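Local structure of sugar ABC transporter, sugar-binding protein (Streptococcus pneumoniae, 2HEU) at residues E60-R65 / V75-Q80; N233-G238 / Y379-D384; W259-I264 / D343-G348. The protein probably binds sugar outside the cell and hands it to a membrane ABC transporter for uptake. All blocks are in the same frame, centred on the assembly; numbering follows the deposited sequence.

Contact 1 of 3, residues E60-R65 / V75-Q80; sequences EVLKTR and VNIYPQ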
loop_
_atom_site.group_PDB
_atom_site.type_symbol
_atom_site.label_atom_id
_atom_site.label_comp_id
_atom_site.label_asym_id
_atom_site.label_seq_id
_atom_site.Cartn_x
_atom_site.Cartn_y
_atom_site.Cartn_z
ATOM N N GLU A 60 2.951 15.862 9.194
ATOM C CA GLU A 60 2.796 17.324 9.347
ATOM C C GLU A 60 4.067 17.893 9.892
ATOM O O GLU A 60 4.486 18.970 9.491
ATOM C CB GLU A 60 1.616 17.697 10.166
ATOM C CG GLU A 60 0.339 17.302 9.501
ATOM C CD GLU A 60 0.178 18.031 8.172
ATOM O OE1 GLU A 60 0.436 19.304 8.041
ATOM O OE2 GLU A 60 -0.088 17.332 7.223
ATOM N N VAL A 61 4.677 17.187 10.887
ATOM C CA VAL A 61 5.943 17.675 11.462
ATOM C C VAL A 61 6.978 17.730 10.320
ATOM O O VAL A 61 7.759 18.673 10.234
ATOM C CB VAL A 61 6.388 16.797 12.641
ATOM C CG1 VAL A 61 7.810 17.170 13.031
ATOM C CG2 VAL A 61 5.388 16.969 13.844
ATOM N N LEU A 62 7.064 16.734 9.473
ATOM C CA LEU A 62 8.023 16.736 8.381
ATOM C C LEU A 62 7.817 17.926 7.506
ATOM O O LEU A 62 8.773 18.563 7.065
ATOM C CB LEU A 62 7.979 15.436 7.647
ATOM C CG LEU A 62 9.012 15.223 6.559
ATOM C CD1 LEU A 62 10.426 15.257 7.118
ATOM C CD2 LEU A 62 8.753 13.887 5.846
ATOM N N LYS A 63 6.557 18.239 7.154
ATOM C CA LYS A 63 6.286 19.410 6.352
ATOM C C LYS A 63 6.808 20.651 7.025
ATOM O O LYS A 63 7.437 21.522 6.365
ATOM C CB LYS A 63 4.814 19.539 6.042
ATOM C CG LYS A 63 4.214 18.466 5.181
ATOM C CD LYS A 63 2.746 18.587 5.001
ATOM C CE LYS A 63 2.050 17.448 4.312
ATOM N NZ LYS A 63 0.572 17.643 4.528
ATOM N N THR A 64 6.566 20.812 8.305
ATOM C CA THR A 64 7.002 22.010 9.054
ATOM C C THR A 64 8.499 22.102 8.992
ATOM O O THR A 64 9.074 23.200 8.800
ATOM C CB THR A 64 6.498 21.958 10.466
ATOM O OG1 THR A 64 5.042 21.992 10.458
ATOM C CG2 THR A 64 7.056 23.102 11.334
ATOM N N ARG A 65 9.172 20.964 9.212
ATOM C CA ARG A 65 10.621 20.934 9.307
ATOM C C ARG A 65 11.232 21.233 7.932
ATOM O O ARG A 65 12.212 21.959 7.861
ATOM C CB ARG A 65 11.146 19.649 9.944
ATOM C CG ARG A 65 10.762 19.490 11.410
ATOM C CD ARG A 65 11.385 18.332 12.061
ATOM N NE ARG A 65 12.837 18.305 11.941
ATOM C CZ ARG A 65 13.589 17.288 12.199
ATOM N NH1 ARG A 65 13.068 16.214 12.763
ATOM N NH2 ARG A 65 14.896 17.361 11.994
ATOM N N VAL A 75 15.226 10.193 5.940
ATOM C CA VAL A 75 13.797 10.385 6.143
ATOM C C VAL A 75 13.019 9.218 5.624
ATOM O O VAL A 75 13.135 8.849 4.463
ATOM C CB VAL A 75 13.336 11.668 5.374
ATOM C CG1 VAL A 75 11.854 11.924 5.594
ATOM C CG2 VAL A 75 14.150 12.889 5.854
ATOM N N ASN A 76 12.165 8.669 6.487
ATOM C CA ASN A 76 11.119 7.713 6.005
ATOM C C ASN A 76 10.013 8.622 5.413
ATOM O O ASN A 76 9.340 9.322 6.164
ATOM C CB ASN A 76 10.646 6.875 7.161
ATOM C CG ASN A 76 9.548 5.887 6.858
ATOM O OD1 ASN A 76 9.278 5.537 5.632
ATOM N ND2 ASN A 76 8.949 5.430 7.840
ATOM N N ILE A 77 9.842 8.568 4.109
ATOM C CA ILE A 77 8.827 9.348 3.389
ATOM C C ILE A 77 8.207 8.408 2.395
ATOM O O ILE A 77 8.913 7.628 1.735
ATOM C CB ILE A 77 9.469 10.614 2.753
ATOM C CG1 ILE A 77 8.367 11.422 2.059
ATOM C CG2 ILE A 77 10.614 10.297 1.831
ATOM C CD1 ILE A 77 8.902 12.808 1.527
ATOM N N TYR A 78 6.893 8.458 2.263
ATOM C CA TYR A 78 6.204 7.522 1.397
ATOM C C TYR A 78 6.350 8.028 -0.029
ATOM O O TYR A 78 6.023 9.172 -0.365
ATOM C CB TYR A 78 4.738 7.412 1.844
ATOM C CG TYR A 78 4.595 6.970 3.239
ATOM C CD1 TYR A 78 5.095 5.724 3.648
ATOM C CD2 TYR A 78 4.029 7.741 4.218
ATOM C CE1 TYR A 78 5.045 5.303 4.935
ATOM C CE2 TYR A 78 3.897 7.317 5.550
ATOM C CZ TYR A 78 4.450 6.119 5.936
ATOM O OH TYR A 78 4.359 5.689 7.198
ATOM N N PRO A 79 6.890 7.182 -0.922
ATOM C CA PRO A 79 7.387 7.698 -2.194
ATOM C C PRO A 79 6.303 8.048 -3.180
ATOM O O PRO A 79 6.610 8.770 -4.167
ATOM C CB PRO A 79 8.358 6.628 -2.679
ATOM C CG PRO A 79 7.826 5.366 -2.077
ATOM C CD PRO A 79 7.314 5.770 -0.669
ATOM N N GLN A 80 5.076 7.588 -2.984
ATOM C CA GLN A 80 3.935 8.025 -3.810
ATOM C C GLN A 80 3.476 9.386 -3.465
ATOM O O GLN A 80 2.627 9.939 -4.192
ATOM C CB GLN A 80 2.779 7.049 -3.720
ATOM C CG GLN A 80 1.975 7.161 -2.478
ATOM C CD GLN A 80 2.506 6.266 -1.391
ATOM O OE1 GLN A 80 3.764 5.945 -1.267
ATOM N NE2 GLN A 80 1.626 5.631 -0.665
#
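With chi1 at -174°, L62 holds CG anti to its backbone N, and both of its methyls reach V75. V75 answers in kind: chi1 of -178° sets CG1, rather than CG2, in the position facing the leucine. The leucine fork therefore closes on a single methyl, L62 CD2 lying 3.7 Å and L62 CD1 3.9 Å from V75 CG1. Just past the end of the strand, I77 also points its CB toward the helix, but packs more loosely, with its CD1 4.5 Å from L62 CD2. All three side chains are buried, and nothing polar passes between the segments; packing of branched carbons is the whole of this contact. Polar groups of the helix work along other faces. K63 NZ closes a salt bridge of 2.8 Å with E60 OE2, on the syn side of the carboxylate, and R65 makes salt bridges with E22 and D70. L62 also packs on F24 of strand 19-24 and on W87 of helix 82-89. Helix 58-67 is the connection of a beta-alpha-beta crossover: it links the parallel strands 48-53 and 74-76, with strand 19-24 between them in the mixed five-stranded sheet.

Contact 2 of 3, residues N233-G238 / Y379-D384; sequences NWEGAG and YVLTGD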
loop_
_atom_site.group_PDB
_atom_site.type_symbol
_atom_site.label_atom_id
_atom_site.label_comp_id
_atom_site.label_asym_id
_atom_site.label_seq_id
_atom_site.Cartn_x
_atom_site.Cartn_y
_atom_site.Cartn_z
ATOM N N ASN A 233 -25.818 -5.130 9.744
ATOM C CA ASN A 233 -25.394 -3.829 10.256
ATOM C C ASN A 233 -24.051 -3.386 9.711
ATOM O O ASN A 233 -23.342 -2.590 10.329
ATOM C CB ASN A 233 -25.475 -3.740 11.767
ATOM C CG ASN A 233 -26.875 -3.994 12.276
ATOM O OD1 ASN A 233 -26.983 -4.661 13.363
ATOM N ND2 ASN A 233 -27.851 -3.500 11.646
ATOM N N TRP A 234 -23.739 -3.790 8.458
ATOM C CA TRP A 234 -22.507 -3.367 7.845
ATOM C C TRP A 234 -22.485 -1.853 7.583
ATOM O O TRP A 234 -21.397 -1.275 7.519
ATOM C CB TRP A 234 -22.276 -4.115 6.520
ATOM C CG TRP A 234 -23.194 -3.648 5.414
ATOM C CD1 TRP A 234 -24.462 -4.099 5.145
ATOM C CD2 TRP A 234 -22.931 -2.632 4.473
ATOM N NE1 TRP A 234 -24.980 -3.380 4.080
ATOM C CE2 TRP A 234 -24.055 -2.480 3.659
ATOM C CE3 TRP A 234 -21.812 -1.845 4.239
ATOM C CZ2 TRP A 234 -24.117 -1.550 2.597
ATOM C CZ3 TRP A 234 -21.843 -0.912 3.217
ATOM C CH2 TRP A 234 -22.987 -0.813 2.434
ATOM N N GLU A 235 -23.635 -1.219 7.434
ATOM C CA GLU A 235 -23.676 0.162 6.991
ATOM C C GLU A 235 -22.929 1.051 7.923
ATOM O O GLU A 235 -22.311 2.020 7.491
ATOM C CB GLU A 235 -25.129 0.631 6.799
ATOM C CG GLU A 235 -25.959 -0.107 5.796
ATOM C CD GLU A 235 -26.700 -1.362 6.281
ATOM O OE1 GLU A 235 -26.377 -1.917 7.333
ATOM O OE2 GLU A 235 -27.671 -1.765 5.538
ATOM N N GLY A 236 -22.992 0.750 9.222
ATOM C CA GLY A 236 -22.352 1.517 10.284
ATOM C C GLY A 236 -21.076 0.856 10.850
ATOM O O GLY A 236 -20.518 1.349 11.840
ATOM N N ALA A 237 -20.588 -0.199 10.188
ATOM C CA ALA A 237 -19.465 -0.940 10.739
ATOM C C ALA A 237 -18.155 -0.246 10.425
ATOM O O ALA A 237 -17.923 0.290 9.334
ATOM C CB ALA A 237 -19.466 -2.318 10.139
ATOM N N GLY A 238 -17.238 -0.285 11.398
ATOM C CA GLY A 238 -15.922 0.229 11.238
ATOM C C GLY A 238 -14.912 -0.870 10.908
ATOM O O GLY A 238 -15.161 -2.072 10.912
ATOM N N TYR A 379 -21.559 4.121 -3.336
ATOM C CA TYR A 379 -22.137 3.220 -4.324
ATOM C C TYR A 379 -22.513 1.888 -3.699
ATOM O O TYR A 379 -23.585 1.335 -3.961
ATOM C CB TYR A 379 -21.198 3.021 -5.540
ATOM C CG TYR A 379 -21.836 2.113 -6.563
ATOM C CD1 TYR A 379 -22.875 2.588 -7.353
ATOM C CD2 TYR A 379 -21.479 0.808 -6.692
ATOM C CE1 TYR A 379 -23.563 1.761 -8.217
ATOM C CE2 TYR A 379 -22.119 -0.059 -7.568
ATOM C CZ TYR A 379 -23.200 0.436 -8.329
ATOM O OH TYR A 379 -23.905 -0.366 -9.161
ATOM N N VAL A 380 -21.642 1.320 -2.873
ATOM C CA VAL A 380 -22.012 0.064 -2.176
ATOM C C VAL A 380 -23.302 0.297 -1.372
ATOM O O VAL A 380 -24.176 -0.569 -1.383
ATOM C CB VAL A 380 -20.863 -0.461 -1.357
ATOM C CG1 VAL A 380 -21.278 -1.773 -0.637
ATOM C CG2 VAL A 380 -19.632 -0.698 -2.212
ATOM N N LEU A 381 -23.387 1.430 -0.686
ATOM C CA LEU A 381 -24.550 1.757 0.138
ATOM C C LEU A 381 -25.819 1.870 -0.770
ATOM O O LEU A 381 -26.885 1.342 -0.469
ATOM C CB LEU A 381 -24.262 3.034 0.915
ATOM C CG LEU A 381 -23.288 2.822 2.147
ATOM C CD1 LEU A 381 -22.663 4.141 2.621
ATOM C CD2 LEU A 381 -23.982 2.142 3.356
ATOM N N THR A 382 -25.749 2.567 -1.854
ATOM C CA THR A 382 -26.964 3.053 -2.603
ATOM C C THR A 382 -27.239 2.386 -3.925
ATOM O O THR A 382 -28.372 2.391 -4.369
ATOM C CB THR A 382 -26.886 4.541 -2.884
ATOM O OG1 THR A 382 -25.882 4.814 -3.895
ATOM C CG2 THR A 382 -26.676 5.401 -1.653
ATOM N N GLY A 383 -26.190 1.900 -4.597
ATOM C CA GLY A 383 -26.355 1.388 -5.908
ATOM C C GLY A 383 -26.647 2.445 -6.987
ATOM O O GLY A 383 -27.080 2.058 -8.087
ATOM N N ASP A 384 -26.434 3.703 -6.693
ATOM C CA ASP A 384 -26.790 4.780 -7.643
ATOM C C ASP A 384 -25.651 4.918 -8.688
ATOM O O ASP A 384 -24.620 5.546 -8.415
ATOM C CB ASP A 384 -27.063 6.062 -6.895
ATOM C CG ASP A 384 -27.474 7.182 -7.814
ATOM O OD1 ASP A 384 -27.433 7.043 -9.025
ATOM O OD2 ASP A 384 -27.793 8.236 -7.196
#
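W234 meets the helix end with the far side of its six-membered ring. Its CH2 atom comes to 3.6 Å from V380 CG1 and also touches L381 CD2, and both methyls approach the indole obliquely. L381 was modelled in two conformers, so its very short approach to the ring is doubtful in detail. The backbone N of L381 lies level with the ring edge, while from the indole's own segment E235 lays its CG over one face, 3.7 Å above the plane and displaced toward the rim. E235 CB and CG also lie near L381 CD2 in the conformer given, a contact that shares the same doubt.

The indole's own torsion and its neighbours set its place. A chi1 of 73° puts CG of W234 between its backbone N and carbonyl carbon, and K230 adds a cation-pi contact to the ring. The loop backbone is tied down at W234 by G171 and at A237 by the W234 carbonyl. On the helix side, the carbonyl O of V380 accepts a hydrogen bond from R225 NE.

Beyond the indole the helix terminates. G383, with a phi of 71°, gives its N to Y379 O at 2.7 Å, and T382 OG1 takes the N-H of D384 at 3.1 Å, an ST turn. D384 OD1 then caps the N of G387. The arrangement is that of a helix C-terminus ended by a glycine of positive phi and followed at once by an aspartate N-cap, the link that joins helix 370-382 to helix 385-396.

Contact 3 of 3, residues W259-I264 / D343-G348; sequences WAITAI and DSPLAG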
loop_
_atom_site.group_PDB
_atom_site.type_symbol
_atom_site.label_atom_id
_atom_site.label_comp_id
_atom_site.label_asym_id
_atom_site.label_seq_id
_atom_site.Cartn_x
_atom_site.Cartn_y
_atom_site.Cartn_z
ATOM N N TRP A 259 -1.681 -4.480 5.488
ATOM C CA TRP A 259 -1.553 -4.001 6.851
ATOM C C TRP A 259 -2.511 -4.751 7.798
ATOM O O TRP A 259 -2.285 -4.820 9.007
ATOM C CB TRP A 259 -1.821 -2.499 6.949
ATOM C CG TRP A 259 -3.077 -2.053 6.303
ATOM C CD1 TRP A 259 -4.342 -2.127 6.804
ATOM C CD2 TRP A 259 -3.230 -1.502 4.970
ATOM N NE1 TRP A 259 -5.262 -1.633 5.884
ATOM C CE2 TRP A 259 -4.599 -1.266 4.761
ATOM C CE3 TRP A 259 -2.325 -1.212 3.935
ATOM C CZ2 TRP A 259 -5.078 -0.727 3.547
ATOM C CZ3 TRP A 259 -2.797 -0.686 2.732
ATOM C CH2 TRP A 259 -4.149 -0.419 2.582
ATOM N N ALA A 260 -3.618 -5.286 7.295
ATOM C CA ALA A 260 -4.685 -5.802 8.133
ATOM C C ALA A 260 -4.309 -7.098 8.859
ATOM O O ALA A 260 -4.909 -7.412 9.871
ATOM C CB ALA A 260 -5.978 -6.010 7.335
ATOM N N ILE A 261 -3.358 -7.850 8.324
ATOM C CA ILE A 261 -3.062 -9.165 8.912
ATOM C C ILE A 261 -2.647 -9.031 10.395
ATOM O O ILE A 261 -3.003 -9.896 11.205
ATOM C CB ILE A 261 -2.006 -9.939 8.106
ATOM C CG1 ILE A 261 -1.896 -11.381 8.579
ATOM C CG2 ILE A 261 -0.669 -9.232 8.045
ATOM C CD1 ILE A 261 -3.190 -12.200 8.596
ATOM N N THR A 262 -1.964 -7.978 10.751
ATOM C CA THR A 262 -1.522 -7.784 12.106
ATOM C C THR A 262 -2.721 -7.703 13.051
ATOM O O THR A 262 -2.815 -8.406 14.106
ATOM C CB THR A 262 -0.754 -6.450 12.126
ATOM O OG1 THR A 262 0.263 -6.429 11.060
ATOM C CG2 THR A 262 -0.105 -6.242 13.478
ATOM N N ALA A 263 -3.720 -6.880 12.657
ATOM C CA ALA A 263 -4.931 -6.730 13.428
ATOM C C ALA A 263 -5.704 -8.030 13.503
ATOM O O ALA A 263 -6.285 -8.382 14.547
ATOM C CB ALA A 263 -5.785 -5.603 12.891
ATOM N N ILE A 264 -5.819 -8.749 12.383
ATOM C CA ILE A 264 -6.545 -10.005 12.366
ATOM C C ILE A 264 -5.867 -10.984 13.359
ATOM O O ILE A 264 -6.589 -11.646 14.139
ATOM C CB ILE A 264 -6.576 -10.617 10.931
ATOM C CG1 ILE A 264 -7.382 -9.680 10.007
ATOM C CG2 ILE A 264 -7.183 -12.006 10.997
ATOM C CD1 ILE A 264 -7.157 -10.003 8.556
ATOM N N ASP A 343 2.208 -20.800 2.235
ATOM C CA ASP A 343 1.153 -20.953 3.244
ATOM C C ASP A 343 0.995 -19.692 4.119
ATOM O O ASP A 343 0.059 -19.666 4.963
ATOM C CB ASP A 343 1.431 -22.227 4.091
ATOM C CG ASP A 343 1.079 -23.491 3.366
ATOM O OD1 ASP A 343 0.576 -23.486 2.213
ATOM O OD2 ASP A 343 1.357 -24.552 3.935
ATOM N N SER A 344 1.795 -18.722 3.960
ATOM C CA SER A 344 1.579 -17.645 4.841
ATOM C C SER A 344 0.382 -16.792 4.402
ATOM O O SER A 344 0.070 -16.759 3.219
ATOM C CB SER A 344 2.778 -16.806 4.723
ATOM O OG SER A 344 2.877 -16.254 3.393
ATOM N N PRO A 345 -0.247 -16.050 5.317
ATOM C CA PRO A 345 -1.491 -15.380 4.976
ATOM C C PRO A 345 -1.402 -14.428 3.804
ATOM O O PRO A 345 -2.392 -14.380 3.036
ATOM C CB PRO A 345 -1.907 -14.752 6.291
ATOM C CG PRO A 345 -1.328 -15.640 7.318
ATOM C CD PRO A 345 0.022 -16.006 6.756
ATOM N N LEU A 346 -0.327 -13.697 3.650
ATOM C CA LEU A 346 -0.221 -12.719 2.606
ATOM C C LEU A 346 0.292 -13.328 1.290
ATOM O O LEU A 346 0.512 -12.567 0.327
ATOM C CB LEU A 346 0.663 -11.571 3.022
ATOM C CG LEU A 346 0.171 -10.681 4.195
ATOM C CD1 LEU A 346 1.218 -9.551 4.427
ATOM C CD2 LEU A 346 -1.270 -10.167 3.915
ATOM N N ALA A 347 0.485 -14.636 1.202
ATOM C CA ALA A 347 1.089 -15.206 -0.005
ATOM C C ALA A 347 0.321 -14.862 -1.274
ATOM O O ALA A 347 0.917 -14.458 -2.253
ATOM C CB ALA A 347 1.188 -16.693 0.145
ATOM N N GLY A 348 -0.983 -15.002 -1.267
ATOM C CA GLY A 348 -1.756 -14.741 -2.504
ATOM C C GLY A 348 -1.709 -13.291 -2.902
ATOM O O GLY A 348 -1.507 -12.931 -4.058
#
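I261 gives up the most surface here and serves both partners at once, P345 with one branch and L346 with the other. Its longer arm, swung anti to the backbone N by a chi1 of -170°, carries CD1 to 3.7 Å from P345 CB; the isoleucine crosses the proline at about a right angle, and the methyl sits against the CB-CG side of the ring, CG being 4.1 Å away. The short branch, CG2, turns instead to L346, where it lies 4.1 Å from CD1 and nearly as close to CG.

L346 buries less than I261 but more than P345, and the two neighbours form the middle of a type I beta turn from S344 to A347. The proline, with a phi of -58°, suits the second position of that turn, and A347 N closes it on S344 O at 3.0 Å. The turn thereby presents two apolar side chains to one isoleucine of helix 260-265. Y132 of strand 129-134 touches both I261 and L346, while I273 of strand 273-276 touches both I261 and P345, so the antiparallel three-stranded sheet backs the contact.

No hydrogen bond or salt bridge runs between the segments. Apolar packing gives the contact little directional preference; directional bonds come from its surroundings, where T275 OG1 binds P345 O and T350 OG1 binds L346 O.

Overall arrangement
The three contacts share apolar packing as their cross-segment chemistry, yet differ in depth and reach. Contact 1 is fully buried and joins a helix to a sheet strand only ten residues onward. Contact 2 is partly buried, bringing an aromatic ring from a loop against the end of a helix 141 residues later. Contact 3 lies at the surface and sets a turn against a short helix. No helix or strand is held by two of them. Contacts 1 and 3 lie on opposite sides of the chain's centre, their centres 27 Å apart, whereas contact 3 falls in sequence between the two halves of contact 2, about 10 Å from it at the nearest atoms.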